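Local atomic coordinates of putative aminotransferase (Actinomadura melliaura, PDB entry 4ZWV), a protein that probably transfers amino groups with the help of pyridoxal 5'-phosphate, acting as a putative sugar aminotransferase in the making of the AT2433 aminopentose. Residues His263-Ala267 with Glu290-Tyr296. Numbering follows the deposited sequence.
Sequences HRENA and EGSFYVY
Arg264 reaches from the helix to Gly291 and Glu290, CB carrying the chain off the helix and the rest extended from CG to NE. Arg264 CG lies at the edge of the Phe293 ring, 4.2 Å from Phe293 CD2, and CD runs on beside the carbonyl oxygen of Gly291. NE then donates to that oxygen, Arg264 NE to Gly291 O 2.8 Å, in a nearly straight bond that lies close to the guanidinium plane. At the tip, NH2 adds a weak second bond to the same oxygen and is also hydrogen-bonded to Gly167 O, while the Glu290 carboxylate lies flat over one guanidinium face, the two planes 2° apart. Arg264 NH1 and Glu290 OE1 are 3.6 Å apart in a salt bridge of charges alone, because no N-H points at the oxygen. Putting a leucine here would probably leave Gly291 O without its NE donor and the Glu290 carboxylate without its countercharge. In this DegT/DnrJ/EryC1-family chain the contact ties the long helix 243-273 to the loop between strands 289-290 and 296-300; at Tyr294 that loop stacks on His164, a pyridoxal phosphate-binding residue. One turn along the helix from His263, Ala267 CB sits over the centre of the Phe293 ring, a CH-pi contact 3.4 Å from the centroid. Ala267 CB also touches Tyr296 CD1 at 3.9 Å, and the Tyr296 hydroxyl is hydrogen-bonded to Asp271, further along the same helix. With CG anti to its carbonyl carbon (chi1 -82°), His263 turns its imidazole to the loop and donates in the ring plane, His263 ND1 to Phe293 O 2.7 Å, though ND1 stands above the plane of that carbonyl, 42° out of it.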
loop_
_atom_site.group_PDB
_atom_site.type_symbol
_atom_site.label_atom_id
_atom_site.label_comp_id
_atom_site.label_asym_id
_atom_site.label_seq_id
_atom_site.Cartn_x
_atom_site.Cartn_y
_atom_site.Cartn_z
ATOM N N HIS A 263 19.484 -19.825 10.632
ATOM C CA HIS A 263 18.863 -19.114 11.759
ATOM C C HIS A 263 18.690 -20.060 12.943
ATOM O O HIS A 263 19.049 -19.744 14.079
ATOM C CB HIS A 263 17.484 -18.541 11.393
ATOM C CG HIS A 263 17.521 -17.229 10.664
ATOM N ND1 HIS A 263 17.100 -16.049 11.244
ATOM C CD2 HIS A 263 17.885 -16.915 9.395
ATOM C CE1 HIS A 263 17.214 -15.065 10.369
ATOM N NE2 HIS A 263 17.685 -15.563 9.239
ATOM N N ARG A 264 18.132 -21.231 12.660
ATOM C CA ARG A 264 17.835 -22.198 13.709
ATOM C C ARG A 264 19.095 -22.802 14.316
ATOM O O ARG A 264 19.174 -22.988 15.528
ATOM C CB ARG A 264 16.912 -23.286 13.154
ATOM C CG ARG A 264 15.500 -22.756 12.925
ATOM C CD ARG A 264 14.657 -23.645 12.025
ATOM N NE ARG A 264 13.298 -23.114 11.939
ATOM C CZ ARG A 264 12.412 -23.445 11.004
ATOM N NH1 ARG A 264 12.730 -24.309 10.053
ATOM N NH2 ARG A 264 11.200 -22.895 11.019
ATOM N N GLU A 265 20.092 -23.080 13.480
ATOM C CA GLU A 265 21.368 -23.601 13.964
ATOM C C GLU A 265 22.073 -22.593 14.876
ATOM O O GLU A 265 22.614 -22.960 15.919
ATOM C CB GLU A 265 22.260 -23.971 12.779
ATOM C CG GLU A 265 23.665 -24.410 13.156
ATOM C CD GLU A 265 24.572 -24.580 11.945
ATOM O OE1 GLU A 265 24.194 -25.317 11.009
ATOM O OE2 GLU A 265 25.662 -23.970 11.927
ATOM N N ASN A 266 22.040 -21.318 14.496
ATOM C CA ASN A 266 22.666 -20.279 15.312
ATOM C C ASN A 266 21.956 -20.105 16.655
ATOM O O ASN A 266 22.603 -19.915 17.687
ATOM C CB ASN A 266 22.691 -18.953 14.550
ATOM C CG ASN A 266 23.627 -18.989 13.364
ATOM O OD1 ASN A 266 24.572 -19.786 13.326
ATOM N ND2 ASN A 266 23.370 -18.138 12.382
ATOM N N ALA A 267 20.627 -20.164 16.630
ATOM C CA ALA A 267 19.828 -20.099 17.854
ATOM C C ALA A 267 20.164 -21.262 18.787
ATOM O O ALA A 267 20.297 -21.085 20.002
ATOM C CB ALA A 267 18.344 -20.103 17.519
ATOM N N GLU A 290 8.159 -25.118 16.162
ATOM C CA GLU A 290 9.433 -24.756 15.567
ATOM C C GLU A 290 9.386 -23.312 15.113
ATOM O O GLU A 290 8.638 -22.979 14.193
ATOM C CB GLU A 290 9.769 -25.676 14.390
ATOM C CG GLU A 290 11.128 -25.392 13.766
ATOM C CD GLU A 290 11.497 -26.393 12.676
ATOM O OE1 GLU A 290 10.654 -26.668 11.794
ATOM O OE2 GLU A 290 12.633 -26.912 12.712
ATOM N N GLY A 291 10.158 -22.456 15.782
ATOM C CA GLY A 291 10.192 -21.040 15.447
ATOM C C GLY A 291 11.194 -20.720 14.355
ATOM O O GLY A 291 11.941 -21.590 13.898
ATOM N N SER A 292 11.208 -19.461 13.930
ATOM C CA SER A 292 12.045 -19.069 12.807
ATOM C C SER A 292 13.164 -18.106 13.176
ATOM O O SER A 292 13.981 -17.765 12.324
ATOM C CB SER A 292 11.166 -18.463 11.708
ATOM O OG SER A 292 10.289 -19.463 11.204
ATOM N N PHE A 293 13.195 -17.665 14.435
ATOM C CA PHE A 293 14.321 -16.866 14.950
ATOM C C PHE A 293 14.737 -15.703 14.051
ATOM O O PHE A 293 15.874 -15.605 13.594
ATOM C CB PHE A 293 15.516 -17.777 15.221
ATOM C CG PHE A 293 15.262 -18.742 16.330
ATOM C CD1 PHE A 293 15.346 -18.326 17.647
ATOM C CD2 PHE A 293 14.895 -20.047 16.064
ATOM C CE1 PHE A 293 15.100 -19.210 18.691
ATOM C CE2 PHE A 293 14.646 -20.933 17.100
ATOM C CZ PHE A 293 14.751 -20.511 18.415
ATOM N N TYR A 294 13.786 -14.817 13.799
ATOM C CA TYR A 294 14.065 -13.571 13.107
ATOM C C TYR A 294 15.222 -12.854 13.809
ATOM O O TYR A 294 16.141 -12.346 13.156
ATOM C CB TYR A 294 12.795 -12.722 13.096
ATOM C CG TYR A 294 12.884 -11.390 12.411
ATOM C CD1 TYR A 294 13.239 -11.294 11.071
ATOM C CD2 TYR A 294 12.554 -10.227 13.095
ATOM C CE1 TYR A 294 13.285 -10.058 10.437
ATOM C CE2 TYR A 294 12.595 -8.995 12.471
ATOM C CZ TYR A 294 12.965 -8.922 11.148
ATOM O OH TYR A 294 13.003 -7.696 10.529
ATOM N N VAL A 295 15.156 -12.825 15.142
ATOM C CA VAL A 295 16.256 -12.374 15.997
ATOM C C VAL A 295 16.301 -13.336 17.185
ATOM O O VAL A 295 15.397 -14.156 17.339
ATOM C CB VAL A 295 16.075 -10.913 16.498
ATOM C CG1 VAL A 295 16.122 -9.926 15.332
ATOM C CG2 VAL A 295 14.777 -10.771 17.281
ATOM N N TYR A 296 17.325 -13.220 18.023
ATOM C CA TYR A 296 17.457 -14.074 19.205
ATOM C C TYR A 296 17.364 -13.210 20.459
ATOM O O TYR A 296 18.235 -12.382 20.715
ATOM C CB TYR A 296 18.781 -14.847 19.156
ATOM C CG TYR A 296 18.938 -15.855 20.273
ATOM C CD1 TYR A 296 18.515 -17.168 20.112
ATOM C CD2 TYR A 296 19.504 -15.491 21.493
ATOM C CE1 TYR A 296 18.646 -18.101 21.145
ATOM C CE2 TYR A 296 19.640 -16.413 22.525
ATOM C CZ TYR A 296 19.211 -17.714 22.339
ATOM O OH TYR A 296 19.339 -18.631 23.365
#